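RNA-dependent RNA Polymerase (Bombyx mori cytoplasmic polyhedrosis virus, PDB 6TZ0) synthesises viral RNA from an RNA template, making plus strands by fully conservative transcription and, after core assembly, the complementary minus strands of the double-stranded genome. Local coordinates at residues 63-68 against 315-320; 231-236 against 309-314; 1139-1144 against 1178-1183. One frame throughout, in Å; residues are numbered along the deposited sequence.

Interaction 1 of 3, residues 63-68 against 315-320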
loop_
_atom_site.group_PDB
_atom_site.type_symbol
_atom_site.label_atom_id
_atom_site.label_comp_id
_atom_site.label_asym_id
_atom_site.label_seq_id
_atom_site.Cartn_x
_atom_site.Cartn_y
_atom_site.Cartn_z
ATOM N N ASN A 63 -13.503 -11.377 -41.816
ATOM C CA ASN A 63 -12.677 -11.739 -42.957
ATOM C C ASN A 63 -12.178 -13.168 -42.797
ATOM O O ASN A 63 -11.881 -13.605 -41.684
ATOM C CB ASN A 63 -11.497 -10.781 -43.087
ATOM C CG ASN A 63 -11.937 -9.345 -43.271
ATOM O OD1 ASN A 63 -11.706 -8.502 -42.408
ATOM N ND2 ASN A 63 -12.569 -9.060 -44.398
ATOM N N GLN A 64 -12.075 -13.885 -43.915
ATOM C CA GLN A 64 -11.745 -15.306 -43.879
ATOM C C GLN A 64 -10.287 -15.526 -43.506
ATOM O O GLN A 64 -9.388 -14.920 -44.095
ATOM C CB GLN A 64 -12.042 -15.952 -45.229
ATOM C CG GLN A 64 -13.513 -16.044 -45.552
ATOM C CD GLN A 64 -14.233 -17.019 -44.647
ATOM O OE1 GLN A 64 -13.711 -18.085 -44.327
ATOM N NE2 GLN A 64 -15.437 -16.660 -44.227
ATOM N N LEU A 65 -10.052 -16.403 -42.532
ATOM C CA LEU A 65 -8.705 -16.662 -42.050
ATOM C C LEU A 65 -8.523 -18.165 -41.888
ATOM O O LEU A 65 -9.481 -18.898 -41.638
ATOM C CB LEU A 65 -8.451 -15.890 -40.739
ATOM C CG LEU A 65 -7.041 -15.655 -40.183
ATOM C CD1 LEU A 65 -6.573 -16.740 -39.277
ATOM C CD2 LEU A 65 -6.053 -15.511 -41.332
ATOM N N GLN A 66 -7.283 -18.620 -42.070
ATOM C CA GLN A 66 -6.932 -20.036 -42.036
ATOM C C GLN A 66 -5.781 -20.255 -41.068
ATOM O O GLN A 66 -4.750 -19.586 -41.170
ATOM C CB GLN A 66 -6.532 -20.533 -43.424
ATOM C CG GLN A 66 -7.667 -20.558 -44.418
ATOM C CD GLN A 66 -7.200 -20.908 -45.810
ATOM O OE1 GLN A 66 -6.003 -21.035 -46.060
ATOM N NE2 GLN A 66 -8.144 -21.069 -46.727
ATOM N N ALA A 67 -5.946 -21.198 -40.144
ATOM C CA ALA A 67 -4.888 -21.530 -39.204
ATOM C C ALA A 67 -4.836 -23.037 -38.998
ATOM O O ALA A 67 -5.734 -23.776 -39.408
ATOM C CB ALA A 67 -5.072 -20.809 -37.868
ATOM N N THR A 68 -3.762 -23.485 -38.352
ATOM C CA THR A 68 -3.458 -24.901 -38.192
ATOM C C THR A 68 -3.048 -25.157 -36.752
ATOM O O THR A 68 -2.216 -24.426 -36.209
ATOM C CB THR A 68 -2.340 -25.334 -39.152
ATOM O OG1 THR A 68 -2.749 -25.093 -40.503
ATOM C CG2 THR A 68 -2.014 -26.809 -38.993
ATOM N N ILE A 315 -1.068 -9.722 -37.008
ATOM C CA ILE A 315 -0.967 -8.279 -36.789
ATOM C C ILE A 315 -0.867 -7.530 -38.116
ATOM O O ILE A 315 -1.490 -6.477 -38.286
ATOM C CB ILE A 315 0.210 -7.967 -35.845
ATOM C CG1 ILE A 315 -0.106 -8.463 -34.436
ATOM C CG2 ILE A 315 0.539 -6.484 -35.802
ATOM C CD1 ILE A 315 1.056 -8.395 -33.516
ATOM N N ASN A 316 -0.125 -8.066 -39.089
ATOM C CA ASN A 316 -0.054 -7.399 -40.391
ATOM C C ASN A 316 -1.390 -7.472 -41.128
ATOM O O ASN A 316 -1.769 -6.533 -41.840
ATOM C CB ASN A 316 1.061 -7.999 -41.239
ATOM C CG ASN A 316 2.423 -7.731 -40.664
ATOM O OD1 ASN A 316 2.663 -6.673 -40.094
ATOM N ND2 ASN A 316 3.335 -8.674 -40.835
ATOM N N ARG A 317 -2.123 -8.573 -40.935
ATOM C CA ARG A 317 -3.498 -8.687 -41.413
ATOM C C ARG A 317 -4.399 -7.619 -40.803
ATOM O O ARG A 317 -5.237 -7.033 -41.496
ATOM C CB ARG A 317 -4.020 -10.080 -41.079
ATOM C CG ARG A 317 -5.403 -10.382 -41.563
ATOM C CD ARG A 317 -5.784 -11.800 -41.200
ATOM N NE ARG A 317 -7.133 -12.113 -41.641
ATOM C CZ ARG A 317 -7.424 -12.564 -42.855
ATOM N NH1 ARG A 317 -8.679 -12.812 -43.187
ATOM N NH2 ARG A 317 -6.461 -12.756 -43.742
ATOM N N ALA A 318 -4.240 -7.356 -39.505
ATOM C CA ALA A 318 -5.023 -6.312 -38.847
ATOM C C ALA A 318 -4.610 -4.920 -39.312
ATOM O O ALA A 318 -5.442 -4.008 -39.365
ATOM C CB ALA A 318 -4.874 -6.428 -37.335
ATOM N N LEU A 319 -3.327 -4.734 -39.626
ATOM C CA LEU A 319 -2.852 -3.476 -40.199
ATOM C C LEU A 319 -3.468 -3.219 -41.567
ATOM O O LEU A 319 -3.760 -2.072 -41.918
ATOM C CB LEU A 319 -1.327 -3.488 -40.312
ATOM C CG LEU A 319 -0.420 -2.839 -39.267
ATOM C CD1 LEU A 319 -0.614 -1.354 -39.340
ATOM C CD2 LEU A 319 -0.682 -3.327 -37.863
ATOM N N ARG A 320 -3.671 -4.272 -42.360
ATOM C CA ARG A 320 -4.132 -4.052 -43.727
ATOM C C ARG A 320 -5.654 -4.007 -43.826
ATOM O O ARG A 320 -6.206 -3.111 -44.471
ATOM C CB ARG A 320 -3.569 -5.128 -44.646
ATOM C CG ARG A 320 -2.069 -5.058 -44.775
ATOM C CD ARG A 320 -1.669 -3.795 -45.498
ATOM N NE ARG A 320 -0.234 -3.730 -45.741
ATOM C CZ ARG A 320 0.372 -2.706 -46.331
ATOM N NH1 ARG A 320 1.684 -2.723 -46.518
ATOM N NH2 ARG A 320 -0.338 -1.662 -46.737
#
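Arg317 reaches from helix 309-320 to the start of strand 64-68 and meets three consecutive residues there, Asn63, Gln64 and Leu65. Its CB points toward the strand, and with CG anti to the backbone N (chi1 -177°) and the chain fully extended as far as NE, the guanidinium is carried straight out from the helix to the strand backbone. CD is the first atom to touch, 3.7 Å from CD2 of Leu65. NE and CZ each lie 3.6 Å from the same Leu65 CD2, and NH2 3.7 Å from it; that methyl sits over one face of the guanidinium, displaced toward its rim, and the two side chains cross at a slant. At the tip, NH1 of Arg317 comes within 3.5 Å of Asn63 CB and lies close to Gln64 O, an oxygen oblique to the guanidinium. Asp59, in the turn before the strand, forms a long, weak ion pair with Arg317 NE. The contact lies at the surface: strand 64-68 pairs with strand 54-58 in a two-stranded antiparallel hairpin, Leu65 also rests on Val225 of helix 224-237, and Tyr331 of helix 325-339 touches both Asn63 and Ala318.

Interaction 2 of 3, residues 231-236 against 309-314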
loop_
_atom_site.group_PDB
_atom_site.type_symbol
_atom_site.label_atom_id
_atom_site.label_comp_id
_atom_site.label_asym_id
_atom_site.label_seq_id
_atom_site.Cartn_x
_atom_site.Cartn_y
_atom_site.Cartn_z
ATOM N N MET A 231 -3.778 -19.969 -28.995
ATOM C CA MET A 231 -3.194 -21.134 -28.329
ATOM C C MET A 231 -1.838 -21.512 -28.917
ATOM O O MET A 231 -0.942 -21.947 -28.179
ATOM C CB MET A 231 -4.155 -22.316 -28.395
ATOM C CG MET A 231 -5.395 -22.158 -27.544
ATOM S SD MET A 231 -5.000 -21.925 -25.805
ATOM C CE MET A 231 -4.279 -23.504 -25.389
ATOM N N ASN A 232 -1.661 -21.338 -30.233
ATOM C CA ASN A 232 -0.355 -21.581 -30.836
ATOM C C ASN A 232 0.682 -20.597 -30.315
ATOM O O ASN A 232 1.828 -20.980 -30.047
ATOM C CB ASN A 232 -0.429 -21.481 -32.359
ATOM C CG ASN A 232 -1.243 -22.581 -32.983
ATOM O OD1 ASN A 232 -1.272 -23.703 -32.493
ATOM N ND2 ASN A 232 -1.873 -22.277 -34.104
ATOM N N HIS A 233 0.288 -19.331 -30.129
ATOM C CA HIS A 233 1.224 -18.350 -29.590
ATOM C C HIS A 233 1.559 -18.629 -28.125
ATOM O O HIS A 233 2.704 -18.432 -27.702
ATOM C CB HIS A 233 0.666 -16.939 -29.767
ATOM C CG HIS A 233 1.573 -15.860 -29.261
ATOM N ND1 HIS A 233 2.803 -15.600 -29.825
ATOM C CD2 HIS A 233 1.416 -14.954 -28.268
ATOM C CE1 HIS A 233 3.376 -14.599 -29.184
ATOM N NE2 HIS A 233 2.552 -14.185 -28.239
ATOM N N PHE A 234 0.587 -19.097 -27.337
ATOM C CA PHE A 234 0.889 -19.391 -25.936
ATOM C C PHE A 234 1.816 -20.595 -25.803
ATOM O O PHE A 234 2.732 -20.587 -24.972
ATOM C CB PHE A 234 -0.381 -19.624 -25.113
ATOM C CG PHE A 234 -1.204 -18.389 -24.877
ATOM C CD1 PHE A 234 -0.660 -17.295 -24.228
ATOM C CD2 PHE A 234 -2.554 -18.374 -25.168
ATOM C CE1 PHE A 234 -1.421 -16.169 -23.980
ATOM C CE2 PHE A 234 -3.323 -17.253 -24.917
ATOM C CZ PHE A 234 -2.755 -16.153 -24.318
ATOM N N LEU A 235 1.623 -21.625 -26.634
ATOM C CA LEU A 235 2.546 -22.759 -26.603
ATOM C C LEU A 235 3.930 -22.386 -27.134
ATOM O O LEU A 235 4.944 -22.908 -26.642
ATOM C CB LEU A 235 1.947 -23.922 -27.384
ATOM C CG LEU A 235 0.679 -24.457 -26.718
ATOM C CD1 LEU A 235 -0.018 -25.463 -27.592
ATOM C CD2 LEU A 235 0.996 -25.052 -25.360
ATOM N N HIS A 236 3.996 -21.465 -28.104
ATOM C CA HIS A 236 5.290 -20.956 -28.549
ATOM C C HIS A 236 6.011 -20.200 -27.443
ATOM O O HIS A 236 7.237 -20.282 -27.322
ATOM C CB HIS A 236 5.125 -20.045 -29.759
ATOM C CG HIS A 236 6.398 -19.379 -30.167
ATOM N ND1 HIS A 236 7.404 -20.044 -30.834
ATOM C CD2 HIS A 236 6.852 -18.121 -29.960
ATOM C CE1 HIS A 236 8.412 -19.218 -31.042
ATOM N NE2 HIS A 236 8.101 -18.044 -30.525
ATOM N N PRO A 309 5.800 -15.745 -35.921
ATOM C CA PRO A 309 5.360 -15.204 -37.218
ATOM C C PRO A 309 3.907 -15.469 -37.574
ATOM O O PRO A 309 3.385 -14.781 -38.455
ATOM C CB PRO A 309 6.309 -15.878 -38.217
ATOM C CG PRO A 309 6.781 -17.089 -37.532
ATOM C CD PRO A 309 6.868 -16.743 -36.085
ATOM N N GLU A 310 3.228 -16.412 -36.923
ATOM C CA GLU A 310 1.784 -16.522 -37.117
ATOM C C GLU A 310 1.061 -15.349 -36.467
ATOM O O GLU A 310 0.150 -14.757 -37.060
ATOM C CB GLU A 310 1.278 -17.844 -36.546
ATOM C CG GLU A 310 -0.196 -18.109 -36.783
ATOM C CD GLU A 310 -0.658 -19.405 -36.151
ATOM O OE1 GLU A 310 0.154 -20.055 -35.464
ATOM O OE2 GLU A 310 -1.831 -19.778 -36.341
ATOM N N PHE A 311 1.483 -14.978 -35.262
ATOM C CA PHE A 311 0.911 -13.823 -34.585
ATOM C C PHE A 311 1.331 -12.523 -35.261
ATOM O O PHE A 311 0.537 -11.580 -35.355
ATOM C CB PHE A 311 1.323 -13.864 -33.114
ATOM C CG PHE A 311 0.773 -12.748 -32.295
ATOM C CD1 PHE A 311 -0.588 -12.639 -32.085
ATOM C CD2 PHE A 311 1.621 -11.848 -31.674
ATOM C CE1 PHE A 311 -1.099 -11.620 -31.322
ATOM C CE2 PHE A 311 1.114 -10.835 -30.901
ATOM C CZ PHE A 311 -0.248 -10.718 -30.729
ATOM N N ASN A 312 2.564 -12.471 -35.772
ATOM C CA ASN A 312 3.011 -11.318 -36.550
ATOM C C ASN A 312 2.216 -11.189 -37.847
ATOM O O ASN A 312 1.889 -10.075 -38.282
ATOM C CB ASN A 312 4.503 -11.451 -36.851
ATOM C CG ASN A 312 5.116 -10.165 -37.351
ATOM O OD1 ASN A 312 4.476 -9.118 -37.362
ATOM N ND2 ASN A 312 6.359 -10.245 -37.795
ATOM N N GLU A 313 1.879 -12.318 -38.468
ATOM C CA GLU A 313 1.101 -12.276 -39.696
ATOM C C GLU A 313 -0.337 -11.867 -39.411
ATOM O O GLU A 313 -0.966 -11.177 -40.223
ATOM C CB GLU A 313 1.173 -13.636 -40.388
ATOM C CG GLU A 313 0.571 -13.687 -41.780
ATOM C CD GLU A 313 0.825 -15.017 -42.475
ATOM O OE1 GLU A 313 1.440 -15.909 -41.854
ATOM O OE2 GLU A 313 0.421 -15.166 -43.648
ATOM N N TYR A 314 -0.858 -12.244 -38.237
ATOM C CA TYR A 314 -2.167 -11.755 -37.811
ATOM C C TYR A 314 -2.156 -10.247 -37.577
ATOM O O TYR A 314 -3.124 -9.554 -37.910
ATOM C CB TYR A 314 -2.617 -12.479 -36.545
ATOM C CG TYR A 314 -3.987 -12.061 -36.061
ATOM C CD1 TYR A 314 -5.133 -12.498 -36.703
ATOM C CD2 TYR A 314 -4.129 -11.228 -34.962
ATOM C CE1 TYR A 314 -6.380 -12.120 -36.268
ATOM C CE2 TYR A 314 -5.370 -10.841 -34.522
ATOM C CZ TYR A 314 -6.492 -11.292 -35.178
ATOM O OH TYR A 314 -7.736 -10.911 -34.741
#
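Two helices of the N-terminal region, 224-237 and 309-320, pack here through an aromatic stack and a neighbouring amide-carboxylate pair. His233 and Phe311 form the stack, their ring centroids 4.7 Å apart and their planes inclined by 23°. CD2 of Phe311 lies over one face of the imidazole, offset toward the rim, and is 4.1 Å from His233 CE1. Each ring leaves its helix with CG anti to the backbone N (chi1 -179° in both), which directs the two side chains at each other across the helix pair; Phe311 CB also comes to 4.0 Å from His233 ND1. His233 also touches Ile249 and Tyr308, while Met338 and Thr339 pack on Phe311, so the stack is buried. Beside it, Glu310 stretches out with its chain extended beyond CG and presents its carboxylate to Asn232. The amide has stronger partners elsewhere: OD1 accepts from Tyr170 OH and Thr70 N, and ND2 bonds to Thr68 O, which fixes its orientation. Amide and carboxylate planes are 36° apart, and ND2 of Asn232 gives only weak bonds to Glu310, 3.3 Å to OE1 and a straighter 3.4 Å to OE2.

Interaction 3 of 3, residues 1139-1144 against 1178-1183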
loop_
_atom_site.group_PDB
_atom_site.type_symbol
_atom_site.label_atom_id
_atom_site.label_comp_id
_atom_site.label_asym_id
_atom_site.label_seq_id
_atom_site.Cartn_x
_atom_site.Cartn_y
_atom_site.Cartn_z
ATOM N N TYR A 1139 -38.860 -0.839 -1.503
ATOM C CA TYR A 1139 -38.782 -1.796 -2.601
ATOM C C TYR A 1139 -37.445 -2.525 -2.713
ATOM O O TYR A 1139 -37.445 -3.706 -3.073
ATOM C CB TYR A 1139 -39.126 -1.088 -3.905
ATOM C CG TYR A 1139 -39.534 -2.062 -4.963
ATOM C CD1 TYR A 1139 -40.720 -2.760 -4.836
ATOM C CD2 TYR A 1139 -38.752 -2.285 -6.086
ATOM C CE1 TYR A 1139 -41.111 -3.661 -5.776
ATOM C CE2 TYR A 1139 -39.145 -3.183 -7.043
ATOM C CZ TYR A 1139 -40.325 -3.871 -6.881
ATOM O OH TYR A 1139 -40.729 -4.768 -7.825
ATOM N N HIS A 1140 -36.323 -1.854 -2.424
ATOM C CA HIS A 1140 -35.008 -2.469 -2.182
ATOM C C HIS A 1140 -34.474 -3.243 -3.395
ATOM O O HIS A 1140 -34.424 -4.472 -3.414
ATOM C CB HIS A 1140 -35.037 -3.383 -0.950
ATOM C CG HIS A 1140 -35.214 -2.656 0.344
ATOM N ND1 HIS A 1140 -36.453 -2.368 0.871
ATOM C CD2 HIS A 1140 -34.309 -2.174 1.226
ATOM C CE1 HIS A 1140 -36.303 -1.734 2.020
ATOM N NE2 HIS A 1140 -35.012 -1.602 2.258
ATOM N N TYR A 1141 -34.096 -2.496 -4.423
ATOM C CA TYR A 1141 -33.311 -3.064 -5.511
ATOM C C TYR A 1141 -31.843 -2.671 -5.377
ATOM O O TYR A 1141 -31.491 -1.739 -4.653
ATOM C CB TYR A 1141 -33.859 -2.629 -6.872
ATOM C CG TYR A 1141 -33.818 -1.141 -7.155
ATOM C CD1 TYR A 1141 -34.863 -0.313 -6.776
ATOM C CD2 TYR A 1141 -32.754 -0.573 -7.838
ATOM C CE1 TYR A 1141 -34.832 1.034 -7.049
ATOM C CE2 TYR A 1141 -32.719 0.769 -8.114
ATOM C CZ TYR A 1141 -33.759 1.568 -7.713
ATOM O OH TYR A 1141 -33.736 2.911 -7.982
ATOM N N VAL A 1142 -30.980 -3.407 -6.082
ATOM C CA VAL A 1142 -29.534 -3.181 -6.071
ATOM C C VAL A 1142 -29.022 -3.223 -7.506
ATOM O O VAL A 1142 -29.210 -4.228 -8.202
ATOM C CB VAL A 1142 -28.782 -4.218 -5.214
ATOM C CG1 VAL A 1142 -27.290 -4.041 -5.360
ATOM C CG2 VAL A 1142 -29.150 -4.113 -3.746
ATOM N N LEU A 1143 -28.375 -2.143 -7.945
ATOM C CA LEU A 1143 -27.561 -2.130 -9.159
ATOM C C LEU A 1143 -26.111 -1.830 -8.790
ATOM O O LEU A 1143 -25.747 -1.771 -7.616
ATOM C CB LEU A 1143 -28.056 -1.109 -10.187
ATOM C CG LEU A 1143 -29.208 -1.460 -11.133
ATOM C CD1 LEU A 1143 -28.984 -2.816 -11.777
ATOM C CD2 LEU A 1143 -30.549 -1.380 -10.487
ATOM N N SER A 1144 -25.282 -1.633 -9.807
ATOM C CA SER A 1144 -23.862 -1.381 -9.624
ATOM C C SER A 1144 -23.377 -0.361 -10.642
ATOM O O SER A 1144 -23.917 -0.282 -11.750
ATOM C CB SER A 1144 -23.057 -2.682 -9.762
ATOM O OG SER A 1144 -21.669 -2.453 -9.612
ATOM N N TYR A 1178 -43.700 4.053 -9.113
ATOM C CA TYR A 1178 -44.051 3.578 -10.446
ATOM C C TYR A 1178 -42.927 3.849 -11.438
ATOM O O TYR A 1178 -42.747 3.082 -12.393
ATOM C CB TYR A 1178 -45.339 4.244 -10.922
ATOM C CG TYR A 1178 -46.578 3.972 -10.094
ATOM C CD1 TYR A 1178 -46.657 2.883 -9.237
ATOM C CD2 TYR A 1178 -47.658 4.846 -10.139
ATOM C CE1 TYR A 1178 -47.784 2.660 -8.472
ATOM C CE2 TYR A 1178 -48.784 4.632 -9.375
ATOM C CZ TYR A 1178 -48.839 3.538 -8.543
ATOM O OH TYR A 1178 -49.960 3.312 -7.785
ATOM N N ASN A 1179 -42.162 4.925 -11.222
ATOM C CA ASN A 1179 -40.976 5.172 -12.039
ATOM C C ASN A 1179 -39.932 4.084 -11.845
ATOM O O ASN A 1179 -39.276 3.668 -12.803
ATOM C CB ASN A 1179 -40.371 6.534 -11.704
ATOM C CG ASN A 1179 -41.205 7.679 -12.204
ATOM O OD1 ASN A 1179 -41.784 7.611 -13.283
ATOM N ND2 ASN A 1179 -41.250 8.754 -11.436
ATOM N N ILE A 1180 -39.773 3.609 -10.610
ATOM C CA ILE A 1180 -38.859 2.503 -10.335
ATOM C C ILE A 1180 -39.352 1.218 -10.985
ATOM O O ILE A 1180 -38.556 0.453 -11.550
ATOM C CB ILE A 1180 -38.660 2.359 -8.814
ATOM C CG1 ILE A 1180 -37.767 3.489 -8.306
ATOM C CG2 ILE A 1180 -38.116 1.001 -8.423
ATOM C CD1 ILE A 1180 -37.654 3.551 -6.831
ATOM N N PHE A 1181 -40.671 0.972 -10.927
ATOM C CA PHE A 1181 -41.280 -0.174 -11.613
ATOM C C PHE A 1181 -40.954 -0.179 -13.098
ATOM O O PHE A 1181 -40.424 -1.166 -13.633
ATOM C CB PHE A 1181 -42.800 -0.159 -11.448
ATOM C CG PHE A 1181 -43.286 -0.550 -10.090
ATOM C CD1 PHE A 1181 -42.427 -1.046 -9.127
ATOM C CD2 PHE A 1181 -44.634 -0.465 -9.800
ATOM C CE1 PHE A 1181 -42.901 -1.414 -7.893
ATOM C CE2 PHE A 1181 -45.113 -0.838 -8.574
ATOM C CZ PHE A 1181 -44.244 -1.322 -7.620
ATOM N N SER A 1182 -41.220 0.945 -13.763
ATOM C CA SER A 1182 -40.967 1.060 -15.194
ATOM C C SER A 1182 -39.479 0.974 -15.520
ATOM O O SER A 1182 -39.093 0.311 -16.487
ATOM C CB SER A 1182 -41.563 2.366 -15.700
ATOM O OG SER A 1182 -40.925 3.465 -15.086
ATOM N N TYR A 1183 -38.629 1.585 -14.693
ATOM C CA TYR A 1183 -37.192 1.624 -14.955
ATOM C C TYR A 1183 -36.562 0.243 -14.848
ATOM O O TYR A 1183 -35.804 -0.178 -15.735
ATOM C CB TYR A 1183 -36.536 2.596 -13.978
ATOM C CG TYR A 1183 -35.036 2.699 -14.061
ATOM C CD1 TYR A 1183 -34.426 3.330 -15.131
ATOM C CD2 TYR A 1183 -34.236 2.216 -13.040
ATOM C CE1 TYR A 1183 -33.064 3.443 -15.200
ATOM C CE2 TYR A 1183 -32.874 2.324 -13.099
ATOM C CZ TYR A 1183 -32.295 2.939 -14.180
ATOM O OH TYR A 1183 -30.930 3.052 -14.245
#
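Aromatic and aliphatic packing joins Tyr1139 and Tyr1141 to Ile1180 and Phe1181 of helix 1174-1188. The aromatic part is an edge-to-face, T-shaped pair: the edge of Phe1181 is directed at a face of Tyr1139, with centroids 5.2 Å apart and planes at 64°. CE1 of Phe1181 leads, standing over the rim of the tyrosine ring and 3.6 Å from Tyr1139 CE1. Tyr1139 OH hydrogen-bonds to Tyr1022 OH, and Tyr1022 also stacks on Phe1181, so one outside residue holds both members of the pair.

The aliphatic-to-aromatic part centres on Ile1180, whose CG2 touches both tyrosines while CD1 meets Tyr1141. CG2 is 3.6 Å from CE1 of Tyr1141 and, more loosely, 4.1 Å from CD2 of Tyr1139. CD1 of Ile1180 lies at the edge of the Tyr1141 ring, in its plane and 3.8 Å from Tyr1141 CE1. Tyr1141 carries CG between its backbone N and carbonyl carbon (chi1 63°), a rotation that brings the ring against the isoleucine; Arg1080 adds a cation-pi contact to this ring.

No hydrogen bond crosses between the two segments; within the helix, Ser1182 OG donates to Asn1179 O at 2.8 Å. That carbonyl also accepts the helical bond from Tyr1183 N, both donors coming from the same face of its plane.

In the C-terminal region, strand 1141-1142 pairs antiparallel with strand 867-868. Helix 1074-1080 packs on Ile1180 through Val1076 and Ile1079, and strand 1196-1202 lies against Tyr1178.

From the N terminus, interaction 1 opens at strand 64-68 and closes on helix 309-320, its segments 247 residues apart at the closest ends. Interaction 2 falls wholly within that loop, joining helix 224-237 to the beginning of the same helix 309-320, whose first half serves interaction 2 and whose second half serves interaction 1. The two also touch: they meet through Asn232, and Ala67 CB packs against Glu310 OE2. Together they tie the hairpin strand and two helices into one unit of the N-terminal region. Interaction 3 follows in series, closing a much shorter loop in the C-terminal region, with its nearest atoms about 28 Å from interaction 2 and about 32 Å from interaction 1.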